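Local coordinates for protein acetylxylan esterase A (Aspergillus awamori, PDB 5X6S) that cleaves acetyl side groups from the backbone of xylan, acting as a secreted serine esterase in the breakdown of plant polysaccharide, at residues 35-40 against 113-118; 140-145 against 195-200; 208-213 against 251-256. All blocks are in the same frame, centred on the assembly; numbering follows the deposited sequence.

Contact 1 (35-40 against 113-118); sequences VAIHYC and VFVTGS
Ile-37 and Val-115 meet at an angle on one face of a parallel pair of strands, the terminal CD1 of the isoleucine reaching diagonally back to CG2 of the valine at 3.5 Å. That reach depends on the isoleucine's torsions: CG1 lies beside its own backbone N (chi1 -49°) and CD1 runs on extended, so its end leans back toward the residue two before its bridge partner, Gly-117. Val-35, the true neighbour of Val-115 in the register, stands alongside it and points the same way, its CB 4.0 Å from the same CG2. Branched aliphatic side chains suit this face, since they fill a buried layer without asking for polar partners. The reverse face carries Ala-36 and Thr-116, a small and a medium residue side by side. Thr-116 turns its methyl CG2 to the carbonyl O of Val-35 and sends OG1 the other way, to the carbonyl O of Thr-140 on the next strand. Beneath the side chains the backbones alternate: Val-35 N binds Phe-114 O at 2.8 Å, Val-35 O receives Thr-116 N at 2.8 Å, and Ile-37 N returns to Thr-116 O. The ladder ends more slackly, with Ser-118 N 3.3 Å from Ile-37 O. Gly-117 suits its place because its bare CA lies 3.1 Å from Ile-37 O, where a CB would collide. Past the strand end, the Tyr-39 ring offers its edge to Ser-118 CB while its OH bonds Asp-50, and it touches Ser-119, the probable nucleophile. Strand 63-68 flanks this pair beyond 33-37 and strand 138-142 beyond 113-118, while helices 91-106 and 120-131 cover the face of Val-35 and Ile-37.

Contact 2 (140-145 against 195-200); sequences TVYSGV and QIYHGS
The carbonyl O of Tyr-197 is held by two donors, the backbone N of Ser-143 at 3.0 Å and a water at 2.9 Å; Ser-143 N lies above the carbonyl plane rather than on a lone pair. The same water accepts from Gly-144 N and bonds His-198 ND1, tying the turn after strand 138-142 to the end of strand 193-199. A second water joins Ser-143 OG to Gly-199 N, while that hydroxyl also bonds Val-261 N. Farther back the parallel strands are locked by two short bonds of 2.7 Å, Val-141 N to Gln-195 O and Tyr-197 N to Val-141 O. On one face the rings of Tyr-142 and Tyr-197 form an offset stack, their planes inclined by 21° and their centroids 4.5 Å apart. Both rings leave the backbone with CG beside N (chi1 -71°), which sets them pointing the same way, CE1 of Tyr-142 lying toward the rim of its partner's face. Tyr-142 OH reaches Asp-268 and His-264 N. Thr-140, two residues before Tyr-142 on the same face, suits its place by using both branches: OG1 donates to OE1 of the extended Gln-195 at 2.9 Å, while CG2 packs at the edge of the Tyr-197 ring. On the opposite face the contact is purely aliphatic and tight, Val-141 CG2 against Ile-196 CD1 at 3.5 Å. Ser-143, with positive phi, lays its CA off-centre over the His-198 imidazole, whose CE1 edge faces Gly-144 O; NE2 of that ring bonds Leu-205 O. Parallel strands whose C-terminal ends run into loops beside the catalytic residues are characteristic of the alpha/beta-hydrolase fold, and Ser-143 lies about 6 Å, between side chains, from Ser-119, the probable nucleophile.

Contact 3 (208-213 against 251-256); sequences QNYYET and GIFATG
Tyr-210 and Phe-253 make the tight part of this contact, the phenylalanine's CD1 lying over one face of the tyrosine ring, 3.5 Å from CD2. Their planes meet at 39°, an oblique fit that is neither a stack nor an edge-to-face pair. CG of Tyr-210 lies anti to its backbone N (chi1 167°), which carries the ring from helix 208-221 to the strand until its OH comes within 3.1 Å of Gly-251 C. Glycine suits that point, because a CB would occupy the space of the hydroxyl. Ile-252 N is also near, but the angle is too poor for a hydrogen bond. Toward the partly exposed side the packing loosens. Tyr-211 sends its OH over the centre of one face of the Phe-253 ring, 3.7 Å from CE2, whereas the closest carbons of these two rings, CE2 of Tyr-211 and CE1 of Phe-253, are 4.3 Å apart. Phe-253 is thus touched by both tyrosines, and the three form an aromatic cluster. With no polar bond between the two segments, helix and nearly antiparallel strand are joined by ring shape and dispersion, consistent with adhesion that depends on close fit rather than on directional bonds.

Contacts 1 and 2 are neighbouring parts of one buried sheet: strands 113-118 and 138-142 lie side by side, with a probable hydrogen bond between Val-115 O and Thr-140 N at 3.0 Å. Contact 3 joins strand 249-254, which lies beside 193-199, to helix 208-221; Ile-196 O and Ile-252 N, 2.7 Å apart, probably bond across that boundary. Their chemistry follows their places. Contact 1, nearest the chain centre, relies on a backbone ladder and aliphatic side chains; contact 2 adds aromatic stacking, a buried side-chain bond and bridging waters; contact 3, its centre about 15 Å from that of the chain and still largely buried, with Tyr-211 and Phe-253 partly exposed, works mainly through aromatic rings. The first two end beside the probable nucleophile.

Contact 1 (35-40 against 113-118)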
ATOM      1  N   VAL A  35      -7.779 -12.036  -4.113  1.00 14.09           N
ATOM      2  CA  VAL A  35      -7.861 -12.147  -5.539  1.00 14.20           C
ATOM      3  C   VAL A  35      -7.447 -13.600  -5.865  1.00 14.86           C
ATOM      4  O   VAL A  35      -6.324 -14.015  -5.506  1.00 14.81           O
ATOM      5  CB  VAL A  35      -6.954 -11.120  -6.304  1.00 15.54           C
ATOM      6  CG1 VAL A  35      -7.072 -11.269  -7.802  1.00 16.18           C
ATOM      7  CG2 VAL A  35      -7.171  -9.673  -5.884  1.00 13.41           C
ATOM      8  N   ALA A  36      -8.343 -14.353  -6.498  1.00 13.91           N
ATOM      9  CA  ALA A  36      -8.164 -15.766  -6.762  1.00 15.40           C
ATOM     10  C   ALA A  36      -8.168 -15.995  -8.281  1.00 15.88           C
ATOM     11  O   ALA A  36      -9.199 -15.778  -8.969  1.00 16.04           O
ATOM     12  CB  ALA A  36      -9.264 -16.595  -6.068  1.00 15.00           C
ATOM     13  N   ILE A  37      -7.004 -16.404  -8.829  1.00 16.08           N
ATOM     14  CA  ILE A  37      -6.756 -16.344 -10.262  1.00 14.63           C
ATOM     15  C   ILE A  37      -6.682 -17.737 -10.899  1.00 15.81           C
ATOM     16  O   ILE A  37      -5.846 -18.575 -10.490  1.00 16.46           O
ATOM     17  CB  ILE A  37      -5.469 -15.567 -10.583  1.00 14.79           C
ATOM     18  CG1 ILE A  37      -5.439 -14.214  -9.835  1.00 13.66           C
ATOM     19  CG2 ILE A  37      -5.301 -15.430 -12.100  1.00 15.69           C
ATOM     20  CD1 ILE A  37      -4.145 -13.389 -10.024  1.00 15.32           C
ATOM     21  N   HIS A  38      -7.576 -17.981 -11.865  1.00 14.82           N
ATOM     22  CA  HIS A  38      -7.848 -19.292 -12.367  1.00 15.47           C
ATOM     23  C   HIS A  38      -6.735 -19.825 -13.319  1.00 17.26           C
ATOM     24  O   HIS A  38      -5.889 -19.060 -13.789  1.00 16.44           O
ATOM     25  CB  HIS A  38      -9.193 -19.288 -13.089  1.00 15.42           C
ATOM     26  CG  HIS A  38      -9.184 -18.572 -14.397  1.00 15.45           C
ATOM     27  ND1 HIS A  38      -8.647 -19.114 -15.553  1.00 16.28           N
ATOM     28  CD2 HIS A  38      -9.672 -17.362 -14.744  1.00 15.63           C
ATOM     29  CE1 HIS A  38      -8.799 -18.273 -16.554  1.00 16.71           C
ATOM     30  NE2 HIS A  38      -9.424 -17.191 -16.096  1.00 17.03           N
ATOM     31  N   TYR A  39      -6.779 -21.138 -13.565  1.00 19.50           N
ATOM     32  CA  TYR A  39      -5.841 -21.902 -14.442  1.00 19.85           C
ATOM     33  C   TYR A  39      -6.276 -21.889 -15.923  1.00 19.98           C
ATOM     34  O   TYR A  39      -7.387 -21.484 -16.258  1.00 19.07           O
ATOM     35  CB  TYR A  39      -5.734 -23.347 -13.897  1.00 22.19           C
ATOM     36  CG  TYR A  39      -7.071 -23.898 -13.450  1.00 21.95           C
ATOM     37  CD1 TYR A  39      -8.066 -24.220 -14.391  1.00 23.49           C
ATOM     38  CD2 TYR A  39      -7.392 -23.985 -12.105  1.00 22.20           C
ATOM     39  CE1 TYR A  39      -9.324 -24.687 -13.989  1.00 24.03           C
ATOM     40  CE2 TYR A  39      -8.633 -24.439 -11.677  1.00 25.62           C
ATOM     41  CZ  TYR A  39      -9.610 -24.783 -12.629  1.00 25.54           C
ATOM     42  OH  TYR A  39     -10.827 -25.222 -12.215  1.00 26.65           O
ATOM     43  N   CYS A  40      -5.413 -22.322 -16.846  1.00 21.11           N
ATOM     44  CA  CYS A  40      -5.827 -22.444 -18.270  1.00 20.46           C
ATOM     45  C   CYS A  40      -7.046 -23.301 -18.398  1.00 20.79           C
ATOM     46  O   CYS A  40      -7.245 -24.190 -17.579  1.00 20.56           O
ATOM     47  CB  CYS A  40      -4.738 -23.077 -19.141  1.00 21.50           C
ATOM     48  SG  CYS A  40      -3.184 -22.156 -19.297  1.00 21.95           S
ATOM     49  N   VAL A 113      -5.135  -7.011   1.406  1.00 16.86           N
ATOM     50  CA  VAL A 113      -5.418  -7.460   0.045  1.00 16.84           C
ATOM     51  C   VAL A 113      -4.382  -8.517  -0.335  1.00 17.70           C
ATOM     52  O   VAL A 113      -3.157  -8.318  -0.146  1.00 18.01           O
ATOM     53  CB  VAL A 113      -5.462  -6.268  -0.976  1.00 16.10           C
ATOM     54  CG1 VAL A 113      -5.814  -6.743  -2.380  1.00 15.39           C
ATOM     55  CG2 VAL A 113      -6.395  -5.168  -0.515  1.00 15.58           C
ATOM     56  N   PHE A 114      -4.866  -9.653  -0.830  1.00 15.89           N
ATOM     57  CA  PHE A 114      -4.041 -10.841  -1.025  1.00 15.67           C
ATOM     58  C   PHE A 114      -4.301 -11.368  -2.418  1.00 15.72           C
ATOM     59  O   PHE A 114      -5.371 -11.144  -2.932  1.00 14.98           O
ATOM     60  CB  PHE A 114      -4.399 -11.885   0.063  1.00 14.99           C
ATOM     61  CG  PHE A 114      -4.247 -11.328   1.445  1.00 14.28           C
ATOM     62  CD1 PHE A 114      -2.974 -11.236   2.036  1.00 12.73           C
ATOM     63  CD2 PHE A 114      -5.351 -10.866   2.150  1.00 13.25           C
ATOM     64  CE1 PHE A 114      -2.814 -10.634   3.293  1.00 14.65           C
ATOM     65  CE2 PHE A 114      -5.192 -10.285   3.427  1.00 13.89           C
ATOM     66  CZ  PHE A 114      -3.905 -10.170   3.986  1.00 15.61           C
ATOM     67  N   VAL A 115      -3.357 -12.093  -2.993  1.00 14.74           N
ATOM     68  CA  VAL A 115      -3.509 -12.628  -4.328  1.00 15.18           C
ATOM     69  C   VAL A 115      -2.997 -14.055  -4.358  1.00 15.94           C
ATOM     70  O   VAL A 115      -1.978 -14.357  -3.703  1.00 14.74           O
ATOM     71  CB  VAL A 115      -2.855 -11.707  -5.419  1.00 15.93           C
ATOM     72  CG1 VAL A 115      -1.388 -11.435  -5.171  1.00 16.19           C
ATOM     73  CG2 VAL A 115      -3.140 -12.203  -6.847  1.00 16.80           C
ATOM     74  N   THR A 116      -3.708 -14.932  -5.073  1.00 14.29           N
ATOM     75  CA  THR A 116      -3.373 -16.358  -5.131  1.00 14.59           C
ATOM     76  C   THR A 116      -3.947 -16.919  -6.429  1.00 14.92           C
ATOM     77  O   THR A 116      -4.857 -16.318  -7.038  1.00 14.72           O
ATOM     78  CB  THR A 116      -3.893 -17.119  -3.880  1.00 15.36           C
ATOM     79  OG1 THR A 116      -3.581 -18.489  -3.982  1.00 14.80           O
ATOM     80  CG2 THR A 116      -5.452 -16.960  -3.706  1.00 14.78           C
ATOM     81  N   GLY A 117      -3.398 -18.035  -6.883  1.00 15.15           N
ATOM     82  CA  GLY A 117      -3.762 -18.600  -8.148  1.00 15.42           C
ATOM     83  C   GLY A 117      -3.123 -19.947  -8.354  1.00 15.83           C
ATOM     84  O   GLY A 117      -2.182 -20.285  -7.633  1.00 16.76           O
ATOM     85  N   SER A 118      -3.663 -20.730  -9.295  1.00 15.54           N
ATOM     86  CA  SER A 118      -3.141 -22.032  -9.629  1.00 16.69           C
ATOM     87  C   SER A 118      -2.710 -22.058 -11.113  1.00 15.93           C
ATOM     88  O   SER A 118      -3.362 -21.501 -11.952  1.00 15.97           O
ATOM     89  CB  SER A 118      -4.185 -23.144  -9.336  1.00 16.15           C
ATOM     90  OG  SER A 118      -4.447 -23.175  -7.950  1.00 17.72           O
TER

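Contact 2 (140-145 against 195-200)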
ATOM      1  N   THR A 140      -0.040 -16.185  -2.393  1.00 16.28           N
ATOM      2  CA  THR A 140       0.197 -17.658  -2.332  1.00 16.64           C
ATOM      3  C   THR A 140       0.168 -18.184  -3.744  1.00 16.35           C
ATOM      4  O   THR A 140      -0.824 -17.986  -4.471  1.00 16.72           O
ATOM      5  CB  THR A 140      -0.825 -18.388  -1.377  1.00 16.19           C
ATOM      6  OG1 THR A 140      -0.657 -17.926  -0.024  1.00 17.89           O
ATOM      7  CG2 THR A 140      -0.633 -19.926  -1.389  1.00 16.00           C
ATOM      8  N   VAL A 141       1.213 -18.884  -4.147  1.00 15.95           N
ATOM      9  CA  VAL A 141       1.411 -19.384  -5.490  1.00 16.94           C
ATOM     10  C   VAL A 141       1.283 -20.910  -5.480  1.00 18.19           C
ATOM     11  O   VAL A 141       2.086 -21.607  -4.798  1.00 18.95           O
ATOM     12  CB  VAL A 141       2.796 -18.936  -6.053  1.00 17.36           C
ATOM     13  CG1 VAL A 141       3.084 -19.453  -7.425  1.00 16.25           C
ATOM     14  CG2 VAL A 141       2.929 -17.403  -6.024  1.00 18.02           C
ATOM     15  N   TYR A 142       0.257 -21.413  -6.162  1.00 17.38           N
ATOM     16  CA  TYR A 142       0.043 -22.872  -6.350  1.00 18.39           C
ATOM     17  C   TYR A 142       0.531 -23.349  -7.732  1.00 17.59           C
ATOM     18  O   TYR A 142      -0.205 -23.319  -8.734  1.00 17.45           O
ATOM     19  CB  TYR A 142      -1.426 -23.294  -6.101  1.00 16.76           C
ATOM     20  CG  TYR A 142      -1.820 -23.229  -4.671  1.00 17.01           C
ATOM     21  CD1 TYR A 142      -1.390 -24.221  -3.767  1.00 16.91           C
ATOM     22  CD2 TYR A 142      -2.598 -22.183  -4.171  1.00 16.21           C
ATOM     23  CE1 TYR A 142      -1.709 -24.150  -2.436  1.00 18.60           C
ATOM     24  CE2 TYR A 142      -2.940 -22.125  -2.787  1.00 16.06           C
ATOM     25  CZ  TYR A 142      -2.505 -23.128  -1.952  1.00 18.30           C
ATOM     26  OH  TYR A 142      -2.800 -23.136  -0.630  1.00 18.64           O
ATOM     27  N   SER A 143       1.800 -23.805  -7.791  1.00 17.72           N
ATOM     28  CA  SER A 143       2.334 -24.406  -9.046  1.00 17.49           C
ATOM     29  C   SER A 143       2.351 -23.441 -10.220  1.00 18.26           C
ATOM     30  O   SER A 143       1.568 -23.569 -11.176  1.00 19.00           O
ATOM     31  CB  SER A 143       1.561 -25.675  -9.426  1.00 17.37           C
ATOM     32  OG  SER A 143       1.433 -26.561  -8.310  1.00 19.06           O
ATOM     33  N   GLY A 144       3.218 -22.442 -10.136  1.00 19.94           N
ATOM     34  CA  GLY A 144       3.377 -21.479 -11.208  1.00 20.73           C
ATOM     35  C   GLY A 144       4.819 -21.469 -11.743  1.00 21.24           C
ATOM     36  O   GLY A 144       5.565 -22.450 -11.598  1.00 20.93           O
ATOM     37  N   VAL A 145       5.199 -20.352 -12.343  1.00 21.02           N
ATOM     38  CA  VAL A 145       6.591 -20.081 -12.761  1.00 20.82           C
ATOM     39  C   VAL A 145       6.911 -18.674 -12.301  1.00 22.52           C
ATOM     40  O   VAL A 145       6.000 -17.902 -12.009  1.00 20.70           O
ATOM     41  CB  VAL A 145       6.842 -20.238 -14.275  1.00 20.63           C
ATOM     42  CG1 VAL A 145       6.387 -21.599 -14.770  1.00 19.75           C
ATOM     43  CG2 VAL A 145       6.195 -19.124 -15.081  1.00 20.28           C
ATOM     44  N   GLN A 195       4.437 -16.862  -0.653  1.00 18.31           N
ATOM     45  CA  GLN A 195       4.384 -18.278  -0.290  1.00 18.61           C
ATOM     46  C   GLN A 195       4.205 -19.069  -1.547  1.00 18.43           C
ATOM     47  O   GLN A 195       3.202 -18.892  -2.283  1.00 18.19           O
ATOM     48  CB  GLN A 195       3.213 -18.531   0.660  1.00 19.29           C
ATOM     49  CG  GLN A 195       3.052 -19.955   1.099  1.00 19.27           C
ATOM     50  CD  GLN A 195       1.844 -20.110   2.022  1.00 21.30           C
ATOM     51  OE1 GLN A 195       0.683 -19.894   1.603  1.00 20.07           O
ATOM     52  NE2 GLN A 195       2.101 -20.434   3.284  1.00 18.23           N
ATOM     53  N   ILE A 196       5.170 -19.952  -1.826  1.00 18.43           N
ATOM     54  CA  ILE A 196       5.289 -20.667  -3.103  1.00 17.63           C
ATOM     55  C   ILE A 196       5.139 -22.186  -2.899  1.00 19.33           C
ATOM     56  O   ILE A 196       6.003 -22.812  -2.263  1.00 19.77           O
ATOM     57  CB  ILE A 196       6.665 -20.377  -3.765  1.00 18.00           C
ATOM     58  CG1 ILE A 196       6.983 -18.883  -3.737  1.00 17.89           C
ATOM     59  CG2 ILE A 196       6.799 -21.040  -5.153  1.00 17.10           C
ATOM     60  CD1 ILE A 196       5.993 -17.965  -4.471  1.00 18.26           C
ATOM     61  N   TYR A 197       4.074 -22.784  -3.446  1.00 18.56           N
ATOM     62  CA  TYR A 197       3.879 -24.228  -3.442  1.00 19.34           C
ATOM     63  C   TYR A 197       4.245 -24.821  -4.797  1.00 19.74           C
ATOM     64  O   TYR A 197       3.983 -24.233  -5.839  1.00 21.13           O
ATOM     65  CB  TYR A 197       2.413 -24.595  -3.213  1.00 19.36           C
ATOM     66  CG  TYR A 197       1.834 -24.368  -1.831  1.00 16.72           C
ATOM     67  CD1 TYR A 197       1.321 -23.114  -1.430  1.00 16.24           C
ATOM     68  CD2 TYR A 197       1.725 -25.428  -0.934  1.00 19.11           C
ATOM     69  CE1 TYR A 197       0.730 -22.948  -0.163  1.00 15.70           C
ATOM     70  CE2 TYR A 197       1.108 -25.266   0.320  1.00 18.65           C
ATOM     71  CZ  TYR A 197       0.617 -24.039   0.704  1.00 17.96           C
ATOM     72  OH  TYR A 197       0.017 -23.932   1.946  1.00 16.22           O
ATOM     73  N   HIS A 198       4.760 -26.042  -4.806  1.00 19.37           N
ATOM     74  CA  HIS A 198       5.009 -26.754  -6.056  1.00 19.42           C
ATOM     75  C   HIS A 198       5.103 -28.249  -5.731  1.00 20.44           C
ATOM     76  O   HIS A 198       5.513 -28.614  -4.637  1.00 21.02           O
ATOM     77  CB  HIS A 198       6.291 -26.279  -6.746  1.00 18.84           C
ATOM     78  CG  HIS A 198       6.226 -26.286  -8.243  1.00 19.74           C
ATOM     79  ND1 HIS A 198       6.087 -25.131  -8.976  1.00 21.21           N
ATOM     80  CD2 HIS A 198       6.206 -27.301  -9.147  1.00 20.26           C
ATOM     81  CE1 HIS A 198       5.970 -25.420 -10.256  1.00 22.87           C
ATOM     82  NE2 HIS A 198       6.066 -26.735 -10.391  1.00 22.54           N
ATOM     83  N   GLY A 199       4.749 -29.084  -6.698  1.00 22.27           N
ATOM     84  CA  GLY A 199       4.847 -30.545  -6.521  1.00 23.31           C
ATOM     85  C   GLY A 199       6.079 -31.127  -7.208  1.00 23.11           C
ATOM     86  O   GLY A 199       6.450 -30.680  -8.301  1.00 24.03           O
ATOM     87  N   SER A 200       6.708 -32.127  -6.571  1.00 24.71           N
ATOM     88  CA  SER A 200       7.983 -32.717  -7.053  1.00 25.51           C
ATOM     89  C   SER A 200       7.857 -33.507  -8.355  1.00 26.50           C
ATOM     90  O   SER A 200       8.834 -33.768  -9.018  1.00 25.80           O
ATOM     91  CB  SER A 200       8.624 -33.605  -5.976  1.00 26.02           C
ATOM     92  OG  SER A 200       7.882 -34.802  -5.821  1.00 24.78           O
TER
HETATM   93  O   HOH W   1       2.924 -28.753  -8.948  1.00 22.36           O
HETATM   94  O   HOH W   2       5.185 -22.656  -7.982  1.00 21.50           O

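Contact 3 (208-213 against 251-256)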
ATOM      1  N   GLN A 208      11.786 -27.462 -11.346  1.00 24.91           N
ATOM      2  CA  GLN A 208      12.888 -26.485 -11.358  1.00 26.85           C
ATOM      3  C   GLN A 208      12.339 -25.047 -11.122  1.00 24.67           C
ATOM      4  O   GLN A 208      12.954 -24.228 -10.383  1.00 24.55           O
ATOM      5  CB  GLN A 208      13.694 -26.520 -12.687  1.00 26.37           C
ATOM      6  CG  GLN A 208      14.915 -25.584 -12.634  1.00 26.13           C
ATOM      7  CD  GLN A 208      15.915 -26.040 -11.621  1.00 27.48           C
ATOM      8  OE1 GLN A 208      16.198 -27.233 -11.544  1.00 32.83           O
ATOM      9  NE2 GLN A 208      16.435 -25.142 -10.837  1.00 26.81           N
ATOM     10  N   ASN A 209      11.165 -24.806 -11.712  1.00 24.59           N
ATOM     11  CA  ASN A 209      10.446 -23.555 -11.562  1.00 24.16           C
ATOM     12  C   ASN A 209      10.124 -23.211 -10.149  1.00 23.78           C
ATOM     13  O   ASN A 209      10.059 -22.041  -9.797  1.00 25.19           O
ATOM     14  CB  ASN A 209       9.181 -23.568 -12.412  1.00 23.40           C
ATOM     15  CG  ASN A 209       9.484 -23.553 -13.877  1.00 23.95           C
ATOM     16  OD1 ASN A 209      10.157 -22.634 -14.375  1.00 24.91           O
ATOM     17  ND2 ASN A 209       8.947 -24.531 -14.598  1.00 22.40           N
ATOM     18  N   TYR A 210       9.959 -24.207  -9.274  1.00 24.44           N
ATOM     19  CA  TYR A 210       9.834 -23.887  -7.876  1.00 23.13           C
ATOM     20  C   TYR A 210      11.087 -23.227  -7.388  1.00 23.76           C
ATOM     21  O   TYR A 210      11.052 -22.232  -6.652  1.00 23.82           O
ATOM     22  CB  TYR A 210       9.543 -25.163  -7.037  1.00 22.96           C
ATOM     23  CG  TYR A 210       9.692 -25.005  -5.550  1.00 21.45           C
ATOM     24  CD1 TYR A 210       8.686 -24.443  -4.777  1.00 20.16           C
ATOM     25  CD2 TYR A 210      10.830 -25.479  -4.885  1.00 24.65           C
ATOM     26  CE1 TYR A 210       8.823 -24.302  -3.426  1.00 19.82           C
ATOM     27  CE2 TYR A 210      10.965 -25.362  -3.520  1.00 20.31           C
ATOM     28  CZ  TYR A 210       9.971 -24.774  -2.786  1.00 22.77           C
ATOM     29  OH  TYR A 210      10.092 -24.640  -1.409  1.00 22.37           O
ATOM     30  N   TYR A 211      12.233 -23.795  -7.748  1.00 24.12           N
ATOM     31  CA  TYR A 211      13.493 -23.261  -7.202  1.00 22.00           C
ATOM     32  C   TYR A 211      13.802 -21.898  -7.814  1.00 20.24           C
ATOM     33  O   TYR A 211      14.285 -21.020  -7.130  1.00 20.50           O
ATOM     34  CB  TYR A 211      14.644 -24.265  -7.427  1.00 22.88           C
ATOM     35  CG  TYR A 211      14.392 -25.543  -6.635  1.00 22.71           C
ATOM     36  CD1 TYR A 211      14.563 -25.584  -5.266  1.00 22.14           C
ATOM     37  CD2 TYR A 211      13.865 -26.674  -7.274  1.00 24.16           C
ATOM     38  CE1 TYR A 211      14.307 -26.770  -4.549  1.00 24.23           C
ATOM     39  CE2 TYR A 211      13.581 -27.826  -6.561  1.00 24.16           C
ATOM     40  CZ  TYR A 211      13.791 -27.859  -5.206  1.00 23.76           C
ATOM     41  OH  TYR A 211      13.486 -29.006  -4.496  1.00 25.81           O
ATOM     42  N   GLU A 212      13.502 -21.749  -9.097  1.00 21.50           N
ATOM     43  CA  GLU A 212      13.692 -20.447  -9.806  1.00 21.53           C
ATOM     44  C   GLU A 212      12.846 -19.343  -9.188  1.00 20.66           C
ATOM     45  O   GLU A 212      13.270 -18.226  -9.075  1.00 21.10           O
ATOM     46  CB  GLU A 212      13.392 -20.598 -11.274  1.00 21.91           C
ATOM     47  CG  GLU A 212      14.330 -21.584 -11.973  1.00 24.44           C
ATOM     48  CD  GLU A 212      15.808 -21.328 -11.611  1.00 29.11           C
ATOM     49  OE1 GLU A 212      16.370 -20.273 -12.011  1.00 26.69           O
ATOM     50  OE2 GLU A 212      16.386 -22.180 -10.894  1.00 31.58           O
ATOM     51  N   THR A 213      11.654 -19.685  -8.737  1.00 21.21           N
ATOM     52  CA  THR A 213      10.767 -18.715  -8.063  1.00 19.87           C
ATOM     53  C   THR A 213      11.270 -18.336  -6.683  1.00 20.38           C
ATOM     54  O   THR A 213      11.226 -17.161  -6.287  1.00 18.72           O
ATOM     55  CB  THR A 213       9.309 -19.265  -7.988  1.00 19.69           C
ATOM     56  OG1 THR A 213       8.825 -19.580  -9.313  1.00 20.41           O
ATOM     57  CG2 THR A 213       8.404 -18.262  -7.337  1.00 18.89           C
ATOM     58  N   GLY A 251       8.774 -21.319   0.973  1.00 20.11           N
ATOM     59  CA  GLY A 251       8.509 -22.235  -0.109  1.00 21.47           C
ATOM     60  C   GLY A 251       7.963 -23.534   0.497  1.00 22.36           C
ATOM     61  O   GLY A 251       8.401 -23.930   1.585  1.00 21.21           O
ATOM     62  N   ILE A 252       7.036 -24.175  -0.210  1.00 21.36           N
ATOM     63  CA  ILE A 252       6.445 -25.435   0.269  1.00 23.68           C
ATOM     64  C   ILE A 252       6.542 -26.417  -0.884  1.00 23.59           C
ATOM     65  O   ILE A 252       5.895 -26.260  -1.917  1.00 23.27           O
ATOM     66  CB  ILE A 252       4.986 -25.242   0.803  1.00 23.94           C
ATOM     67  CG1 ILE A 252       5.017 -24.248   1.943  1.00 23.75           C
ATOM     68  CG2 ILE A 252       4.387 -26.584   1.241  1.00 23.84           C
ATOM     69  CD1 ILE A 252       3.837 -23.391   2.084  1.00 25.34           C
ATOM     70  N   PHE A 253       7.434 -27.403  -0.746  1.00 23.57           N
ATOM     71  CA  PHE A 253       7.653 -28.390  -1.800  1.00 23.81           C
ATOM     72  C   PHE A 253       6.915 -29.675  -1.416  1.00 24.59           C
ATOM     73  O   PHE A 253       7.195 -30.242  -0.353  1.00 21.73           O
ATOM     74  CB  PHE A 253       9.160 -28.673  -2.015  1.00 22.89           C
ATOM     75  CG  PHE A 253       9.494 -29.298  -3.337  1.00 24.13           C
ATOM     76  CD1 PHE A 253       9.250 -28.624  -4.534  1.00 22.94           C
ATOM     77  CD2 PHE A 253      10.137 -30.548  -3.398  1.00 25.44           C
ATOM     78  CE1 PHE A 253       9.628 -29.176  -5.749  1.00 23.34           C
ATOM     79  CE2 PHE A 253      10.489 -31.131  -4.619  1.00 22.81           C
ATOM     80  CZ  PHE A 253      10.233 -30.454  -5.808  1.00 24.65           C
ATOM     81  N   ALA A 254       5.998 -30.095  -2.289  1.00 24.64           N
ATOM     82  CA  ALA A 254       5.121 -31.274  -2.056  1.00 24.64           C
ATOM     83  C   ALA A 254       5.642 -32.513  -2.813  1.00 24.61           C
ATOM     84  O   ALA A 254       5.431 -32.681  -4.004  1.00 23.76           O
ATOM     85  CB  ALA A 254       3.699 -30.953  -2.499  1.00 24.90           C
ATOM     86  N   THR A 255       6.353 -33.379  -2.100  1.00 25.07           N
ATOM     87  CA  THR A 255       6.870 -34.592  -2.710  1.00 26.10           C
ATOM     88  C   THR A 255       5.760 -35.569  -3.053  1.00 24.02           C
ATOM     89  O   THR A 255       4.878 -35.854  -2.221  1.00 23.45           O
ATOM     90  CB  THR A 255       7.936 -35.272  -1.787  1.00 26.18           C
ATOM     91  OG1 THR A 255       9.006 -34.351  -1.574  1.00 27.87           O
ATOM     92  CG2 THR A 255       8.469 -36.567  -2.398  1.00 28.15           C
ATOM     93  N   GLY A 256       5.806 -36.036  -4.298  1.00 23.96           N
ATOM     94  CA  GLY A 256       4.838 -36.966  -4.859  1.00 25.34           C
ATOM     95  C   GLY A 256       3.588 -36.342  -5.446  1.00 25.89           C
ATOM     96  O   GLY A 256       2.692 -37.057  -5.881  1.00 24.53           O
TER